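PDB 4L8E: glutathione S-transferase enzyme with thioredoxin-like domain from Xenorhabdus nematophila, which binds glutathione, two molecules per subunit, and probably catalyses glutathione-dependent transfer reactions, as other members of the glutathione transferase family do. Local coordinates for residues T43-E48 against R223-A229; V193-K198 against W216-Q221. All blocks are in the same frame, centred on the assembly; numbering follows the deposited sequence.

Interaction 1 of 2, residues T43-E48 against R223-A229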
loop_
_atom_site.group_PDB
_atom_site.type_symbol
_atom_site.label_atom_id
_atom_site.label_comp_id
_atom_site.label_asym_id
_atom_site.label_seq_id
_atom_site.Cartn_x
_atom_site.Cartn_y
_atom_site.Cartn_z
ATOM N N THR A 43 -15.373 -5.781 6.341
ATOM C CA THR A 43 -16.583 -6.577 6.627
ATOM C C THR A 43 -16.590 -7.905 5.863
ATOM O O THR A 43 -17.081 -8.898 6.371
ATOM C CB THR A 43 -17.880 -5.806 6.387
ATOM O OG1 THR A 43 -17.908 -5.343 5.040
ATOM C CG2 THR A 43 -17.988 -4.635 7.356
ATOM N N LEU A 44 -16.015 -7.949 4.667
ATOM C CA LEU A 44 -15.829 -9.242 3.992
ATOM C C LEU A 44 -15.025 -10.204 4.863
ATOM O O LEU A 44 -15.441 -11.359 5.057
ATOM C CB LEU A 44 -15.129 -9.079 2.632
ATOM C CG LEU A 44 -15.951 -8.513 1.476
ATOM C CD1 LEU A 44 -15.024 -8.257 0.263
ATOM C CD2 LEU A 44 -17.128 -9.410 1.047
ATOM N N PHE A 45 -13.880 -9.734 5.365
ATOM C CA PHE A 45 -13.022 -10.558 6.190
ATOM C C PHE A 45 -13.796 -11.016 7.437
ATOM O O PHE A 45 -13.821 -12.185 7.744
ATOM C CB PHE A 45 -11.745 -9.842 6.606
ATOM C CG PHE A 45 -10.846 -10.706 7.420
ATOM C CD1 PHE A 45 -11.077 -10.866 8.778
ATOM C CD2 PHE A 45 -9.833 -11.419 6.842
ATOM C CE1 PHE A 45 -10.288 -11.706 9.529
ATOM C CE2 PHE A 45 -9.055 -12.249 7.586
ATOM C CZ PHE A 45 -9.292 -12.402 8.939
ATOM N N LEU A 46 -14.435 -10.087 8.130
ATOM C CA LEU A 46 -15.095 -10.416 9.406
ATOM C C LEU A 46 -16.264 -11.382 9.189
ATOM O O LEU A 46 -16.526 -12.278 10.015
ATOM C CB LEU A 46 -15.555 -9.127 10.105
ATOM C CG LEU A 46 -14.374 -8.264 10.601
ATOM C CD1 LEU A 46 -14.864 -6.866 10.937
ATOM C CD2 LEU A 46 -13.699 -8.900 11.798
ATOM N N GLU A 47 -16.990 -11.198 8.101
ATOM C CA GLU A 47 -18.092 -12.086 7.772
ATOM C C GLU A 47 -17.622 -13.504 7.369
ATOM O O GLU A 47 -18.294 -14.494 7.671
ATOM C CB GLU A 47 -18.957 -11.489 6.675
ATOM C CG GLU A 47 -19.780 -10.263 7.119
ATOM C CD GLU A 47 -20.836 -10.558 8.180
ATOM O OE1 GLU A 47 -21.394 -11.676 8.203
ATOM O OE2 GLU A 47 -21.151 -9.622 8.961
ATOM N N GLU A 48 -16.474 -13.582 6.694
ATOM C CA GLU A 48 -15.875 -14.884 6.367
ATOM C C GLU A 48 -15.486 -15.663 7.627
ATOM O O GLU A 48 -15.718 -16.872 7.719
ATOM C CB GLU A 48 -14.632 -14.709 5.483
ATOM C CG GLU A 48 -14.900 -14.212 4.085
ATOM C CD GLU A 48 -15.465 -15.271 3.130
ATOM O OE1 GLU A 48 -15.676 -16.456 3.512
ATOM O OE2 GLU A 48 -15.711 -14.899 1.959
ATOM N N ARG A 223 -19.879 -16.368 -2.888
ATOM C CA ARG A 223 -19.572 -16.647 -1.488
ATOM C C ARG A 223 -20.618 -16.045 -0.555
ATOM O O ARG A 223 -20.914 -14.849 -0.634
ATOM C CB ARG A 223 -18.186 -16.095 -1.132
ATOM C CG ARG A 223 -17.065 -16.679 -1.982
ATOM C CD ARG A 223 -15.678 -16.164 -1.507
ATOM N NE ARG A 223 -15.359 -16.671 -0.177
ATOM C CZ ARG A 223 -14.799 -17.861 0.078
ATOM N NH1 ARG A 223 -14.443 -18.683 -0.900
ATOM N NH2 ARG A 223 -14.568 -18.209 1.330
ATOM N N PRO A 224 -21.197 -16.873 0.347
ATOM C CA PRO A 224 -22.174 -16.285 1.257
ATOM C C PRO A 224 -21.649 -15.087 2.036
ATOM O O PRO A 224 -22.461 -14.194 2.271
ATOM C CB PRO A 224 -22.541 -17.458 2.176
ATOM C CG PRO A 224 -22.365 -18.654 1.320
ATOM C CD PRO A 224 -21.156 -18.339 0.469
ATOM N N ALA A 225 -20.380 -15.048 2.445
ATOM C CA ALA A 225 -19.898 -13.894 3.207
ATOM C C ALA A 225 -19.897 -12.628 2.346
ATOM O O ALA A 225 -20.081 -11.509 2.859
ATOM C CB ALA A 225 -18.506 -14.153 3.765
ATOM N N THR A 226 -19.687 -12.785 1.040
ATOM C CA THR A 226 -19.754 -11.633 0.139
ATOM C C THR A 226 -21.160 -11.061 0.140
ATOM O O THR A 226 -21.370 -9.849 0.315
ATOM C CB THR A 226 -19.305 -12.007 -1.276
ATOM O OG1 THR A 226 -18.000 -12.599 -1.193
ATOM C CG2 THR A 226 -19.247 -10.756 -2.175
ATOM N N GLN A 227 -22.140 -11.935 0.004
ATOM C CA GLN A 227 -23.520 -11.478 0.007
ATOM C C GLN A 227 -23.852 -10.823 1.339
ATOM O O GLN A 227 -24.572 -9.830 1.393
ATOM C CB GLN A 227 -24.452 -12.641 -0.323
ATOM C CG GLN A 227 -24.214 -13.118 -1.763
ATOM C CD GLN A 227 -25.036 -14.316 -2.152
ATOM O OE1 GLN A 227 -25.935 -14.740 -1.422
ATOM N NE2 GLN A 227 -24.731 -14.879 -3.315
ATOM N N ALA A 228 -23.330 -11.380 2.422
ATOM C CA ALA A 228 -23.634 -10.863 3.759
ATOM C C ALA A 228 -23.055 -9.448 3.930
ATOM O O ALA A 228 -23.751 -8.530 4.394
ATOM C CB ALA A 228 -23.064 -11.780 4.811
ATOM N N ALA A 229 -21.778 -9.288 3.603
ATOM C CA ALA A 229 -21.146 -7.976 3.717
ATOM C C ALA A 229 -21.861 -6.919 2.881
ATOM O O ALA A 229 -22.032 -5.782 3.326
ATOM C CB ALA A 229 -19.699 -8.055 3.332
HETATM O O HOH W 1 -20.457 -4.291 5.068
HETATM O O HOH W 2 -15.792 -12.613 0.677
HETATM O O HOH W 3 -18.258 -17.177 2.506
#

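Interaction 2 of 2, residues V193-K198 against W216-Q221. With GSH (glutathione), chain B.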
loop_
_atom_site.group_PDB
_atom_site.type_symbol
_atom_site.label_atom_id
_atom_site.label_comp_id
_atom_site.label_asym_id
_atom_site.label_seq_id
_atom_site.Cartn_x
_atom_site.Cartn_y
_atom_site.Cartn_z
ATOM N N VAL A 193 -8.861 -6.830 -3.174
ATOM C CA VAL A 193 -9.106 -6.450 -4.565
ATOM C C VAL A 193 -10.596 -6.422 -4.911
ATOM O O VAL A 193 -11.076 -5.535 -5.629
ATOM C CB VAL A 193 -8.357 -7.376 -5.528
ATOM C CG1 VAL A 193 -8.692 -7.083 -6.995
ATOM C CG2 VAL A 193 -6.831 -7.193 -5.335
ATOM N N TYR A 194 -11.346 -7.372 -4.391
ATOM C CA TYR A 194 -12.723 -7.517 -4.829
ATOM C C TYR A 194 -13.593 -6.252 -4.762
ATOM O O TYR A 194 -14.293 -5.937 -5.702
ATOM C CB TYR A 194 -13.418 -8.698 -4.124
ATOM C CG TYR A 194 -14.859 -8.856 -4.501
ATOM C CD1 TYR A 194 -15.235 -9.546 -5.654
ATOM C CD2 TYR A 194 -15.859 -8.299 -3.733
ATOM C CE1 TYR A 194 -16.554 -9.696 -6.020
ATOM C CE2 TYR A 194 -17.198 -8.439 -4.096
ATOM C CZ TYR A 194 -17.538 -9.136 -5.229
ATOM O OH TYR A 194 -18.858 -9.271 -5.553
ATOM N N PRO A 195 -13.582 -5.530 -3.634
ATOM C CA PRO A 195 -14.500 -4.389 -3.557
ATOM C C PRO A 195 -14.190 -3.297 -4.569
ATOM O O PRO A 195 -15.117 -2.549 -4.928
ATOM C CB PRO A 195 -14.295 -3.886 -2.121
ATOM C CG PRO A 195 -13.803 -5.097 -1.377
ATOM C CD PRO A 195 -12.925 -5.802 -2.352
ATOM N N TRP A 196 -12.949 -3.240 -5.028
ATOM C CA TRP A 196 -12.543 -2.303 -6.066
ATOM C C TRP A 196 -12.878 -2.821 -7.459
ATOM O O TRP A 196 -13.426 -2.100 -8.281
ATOM C CB TRP A 196 -11.047 -1.994 -5.940
ATOM C CG TRP A 196 -10.788 -0.941 -4.890
ATOM C CD1 TRP A 196 -10.388 -1.136 -3.584
ATOM C CD2 TRP A 196 -10.983 0.465 -5.039
ATOM N NE1 TRP A 196 -10.305 0.077 -2.936
ATOM C CE2 TRP A 196 -10.661 1.071 -3.807
ATOM C CE3 TRP A 196 -11.401 1.277 -6.101
ATOM C CZ2 TRP A 196 -10.751 2.440 -3.613
ATOM C CZ3 TRP A 196 -11.495 2.613 -5.900
ATOM C CH2 TRP A 196 -11.143 3.199 -4.673
ATOM N N ALA A 197 -12.577 -4.091 -7.710
ATOM C CA ALA A 197 -12.897 -4.689 -9.012
ATOM C C ALA A 197 -14.406 -4.757 -9.275
ATOM O O ALA A 197 -14.827 -4.677 -10.429
ATOM C CB ALA A 197 -12.278 -6.062 -9.119
ATOM N N LYS A 198 -15.211 -4.899 -8.210
ATOM C CA LYS A 198 -16.668 -4.934 -8.283
ATOM C C LYS A 198 -17.215 -3.644 -8.867
ATOM O O LYS A 198 -18.337 -3.600 -9.407
ATOM C CB LYS A 198 -17.263 -5.189 -6.868
ATOM C CG LYS A 198 -18.670 -4.666 -6.619
ATOM C CD LYS A 198 -19.358 -5.405 -5.475
ATOM C CE LYS A 198 -20.819 -4.972 -5.306
ATOM N NZ LYS A 198 -20.950 -3.481 -5.206
ATOM N N TRP A 216 -13.535 -14.524 -11.976
ATOM C CA TRP A 216 -13.143 -14.425 -10.572
ATOM C C TRP A 216 -14.151 -13.562 -9.796
ATOM O O TRP A 216 -14.530 -13.912 -8.679
ATOM C CB TRP A 216 -11.702 -13.913 -10.524
ATOM C CG TRP A 216 -11.139 -13.491 -9.221
ATOM C CD1 TRP A 216 -10.414 -14.251 -8.349
ATOM C CD2 TRP A 216 -11.179 -12.173 -8.670
ATOM N NE1 TRP A 216 -10.017 -13.492 -7.282
ATOM C CE2 TRP A 216 -10.475 -12.210 -7.455
ATOM C CE3 TRP A 216 -11.748 -10.964 -9.088
ATOM C CZ2 TRP A 216 -10.347 -11.089 -6.635
ATOM C CZ3 TRP A 216 -11.608 -9.849 -8.271
ATOM C CH2 TRP A 216 -10.911 -9.921 -7.069
ATOM N N LEU A 217 -14.631 -12.477 -10.400
ATOM C CA LEU A 217 -15.659 -11.650 -9.758
ATOM C C LEU A 217 -16.917 -12.480 -9.504
ATOM O O LEU A 217 -17.467 -12.469 -8.405
ATOM C CB LEU A 217 -16.018 -10.457 -10.634
ATOM C CG LEU A 217 -15.112 -9.226 -10.540
ATOM C CD1 LEU A 217 -15.490 -8.229 -11.659
ATOM C CD2 LEU A 217 -15.168 -8.548 -9.177
ATOM N N GLU A 218 -17.349 -13.199 -10.528
ATOM C CA GLU A 218 -18.524 -14.054 -10.461
ATOM C C GLU A 218 -18.380 -15.106 -9.353
ATOM O O GLU A 218 -19.335 -15.410 -8.643
ATOM C CB GLU A 218 -18.779 -14.695 -11.831
ATOM C CG GLU A 218 -19.410 -13.718 -12.835
ATOM C CD GLU A 218 -19.338 -14.134 -14.316
ATOM O OE1 GLU A 218 -18.707 -15.158 -14.683
ATOM O OE2 GLU A 218 -19.925 -13.394 -15.128
ATOM N N LYS A 219 -17.186 -15.665 -9.227
ATOM C CA LYS A 219 -16.898 -16.686 -8.227
ATOM C C LYS A 219 -17.004 -16.110 -6.802
ATOM O O LYS A 219 -17.595 -16.719 -5.903
ATOM C CB LYS A 219 -15.465 -17.186 -8.476
ATOM C CG LYS A 219 -14.948 -18.276 -7.591
ATOM C CD LYS A 219 -13.724 -18.956 -8.243
ATOM C CE LYS A 219 -12.495 -18.053 -8.325
ATOM N NZ LYS A 219 -11.390 -18.751 -9.050
ATOM N N ILE A 220 -16.402 -14.950 -6.590
ATOM C CA ILE A 220 -16.373 -14.357 -5.255
ATOM C C ILE A 220 -17.770 -13.842 -4.863
ATOM O O ILE A 220 -18.170 -13.864 -3.687
ATOM C CB ILE A 220 -15.313 -13.263 -5.183
ATOM C CG1 ILE A 220 -13.928 -13.903 -5.294
ATOM C CG2 ILE A 220 -15.416 -12.477 -3.884
ATOM C CD1 ILE A 220 -12.864 -12.939 -5.595
ATOM N N GLN A 221 -18.525 -13.400 -5.859
ATOM C CA GLN A 221 -19.899 -12.955 -5.644
ATOM C C GLN A 221 -20.780 -14.075 -5.098
ATOM O O GLN A 221 -21.763 -13.829 -4.401
ATOM C CB GLN A 221 -20.476 -12.426 -6.955
ATOM C CG GLN A 221 -21.763 -11.652 -6.824
ATOM C CD GLN A 221 -22.300 -11.193 -8.176
ATOM O OE1 GLN A 221 -22.083 -11.845 -9.202
ATOM N NE2 GLN A 221 -23.002 -10.062 -8.182
HETATM N N1 GSH B . -10.638 12.886 -0.283
HETATM C CA1 GSH B . -10.917 11.797 -1.142
HETATM C C1 GSH B . -10.677 12.221 -2.564
HETATM O O11 GSH B . -10.771 13.446 -2.889
HETATM O O12 GSH B . -10.400 11.345 -3.444
HETATM C CB1 GSH B . -12.335 11.407 -0.977
HETATM C CG1 GSH B . -12.746 10.252 -1.868
HETATM C CD1 GSH B . -12.247 8.925 -1.333
HETATM O OE1 GSH B . -11.996 8.779 -0.157
HETATM N N2 GSH B . -12.063 7.841 -2.280
HETATM C CA2 GSH B . -11.603 6.562 -1.849
HETATM C C2 GSH B . -10.274 6.297 -2.540
HETATM O O2 GSH B . -10.004 6.705 -3.680
HETATM C CB2 GSH B . -12.553 5.482 -2.214
HETATM S SG2 GSH B . -14.088 5.640 -1.287
HETATM N N3 GSH B . -9.274 5.571 -1.836
HETATM C CA3 GSH B . -8.013 5.329 -2.495
HETATM C C3 GSH B . -7.423 4.080 -1.977
HETATM O O31 GSH B . -8.175 3.168 -1.547
HETATM O O32 GSH B . -6.164 3.962 -1.976
#

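Interaction 1 of 2, residues T43-E48 against R223-A229
Glu-48 reaches out from helix 43-48 to meet Arg-223 at the N-cap of helix 224-229, and together with Ala-225 it buries the most surface here. The arginine grips side-on: NE bonds to Glu-48 OE2 at 2.8 Å and NH2 to Glu-48 OE1 at 3.0 Å, both nearly straight. Both nitrogens come from out of the carboxylate plane, NE on the syn side of OE2 and less tilted, NH2 further above the plane at OE1, in keeping with the 42° turn between the two flat groups. A bend in the glutamate chain at chi2 (-76°) folds the carboxylate back over the methyl of Ala-225, whose CB lies 3.3 Å from Glu-48 CD. A small residue suits this site, because the CA atoms of Glu-48 and Ala-225 come within 5.2 Å. One turn back, Leu-44 lays CD2 against Thr-226 CA (3.6 Å) and the methyl of Ala-229, whose short side chain lets the leucine come close. Glu-47 packs its CB on Ala-225 CB, while its OE2 is hydrogen-bonded to Tyr-53 OH. Two waters also bond to the carboxylate: one joins OE2 to Thr-226 OG1, the other joins OE1 to Ala-225 N. With two hydrogen bonds from the guanidinium and two from water, the carboxylate is fixed in rotation and probably favoured as the anion; its position near the start of helix 224-229 would add to that preference.

Interaction 2 of 2, residues V193-K198 against W216-Q221
Tyr-194 projects from helix 193-197 as a knob into a hole formed by Trp-216, Leu-217, Ile-220 and Gln-221 of helix 216-221. With CG placed anti to the backbone N (chi1 178°), its ring extends across to the second helix. Ile-220 covers one face: CG2 stands 3.7 Å from the ring centroid and 22° off the normal, a CH-pi contact displaced toward the CD1 side, where the CG2 to CD1 distance is 3.4 Å. Lys-198 CB, four residues on from the tyrosine, lies over the opposite face near the rim. Leu-217 CD2 approaches obliquely, 3.6 Å from Tyr-194 CE1, and also meets Ala-197 CB, so one branched side chain fills the groove between tyrosine and alanine. At the far end of the ring, Tyr-194 OH rests beside Gln-221 CB.

Trp-216 points the benzo end of its indole at the helix. CH2 lies 3.6 Å from Val-193 CG1, and the ring edge faces both Tyr-194 N and Ala-197 CB, the latter 3.9 Å from CZ3. Ala-197 is short enough to admit this broad edge, while the indole NE1 is hydrogen-bonded to Asp-190 OD1. Ile-220 CD1 packs on one face of the same indole, so the isoleucine serves both aromatic rings.

Trp-196 leads away to the other side of its helix, where CZ2 comes 3.4 Å from glutathione O31 and NE1 is hydrogen-bonded to Asn-38 OD1. Helix 193-197, kinked around Pro-195 and Trp-196, thus has a core-facing side and a ligand-facing side. Tyr-194 is a single knob in a hole, in the all-helical C-terminal domain of the glutathione transferase fold, behind one wall of a glutathione pocket.

Overall arrangement
From the N terminus, the chain forms the thioredoxin-like domain, where helix 37-49 supplies the first half of interaction 1. It then passes through the helical domain to helix 188-197, and interaction 2 closes a short loop when helix 211-221 returns against that helix. Only afterwards does helix 224-230 close the long loop of interaction 1, which therefore encloses interaction 2 entirely. The two contacts meet directly: Thr-226 OG1 is hydrogen-bonded to Ile-220 O, its methyl packs on Tyr-194, and Leu-44 touches Pro-195. Interaction 2 is internal to the helical domain, whereas interaction 1 joins the C-terminal helix to the thioredoxin-like domain.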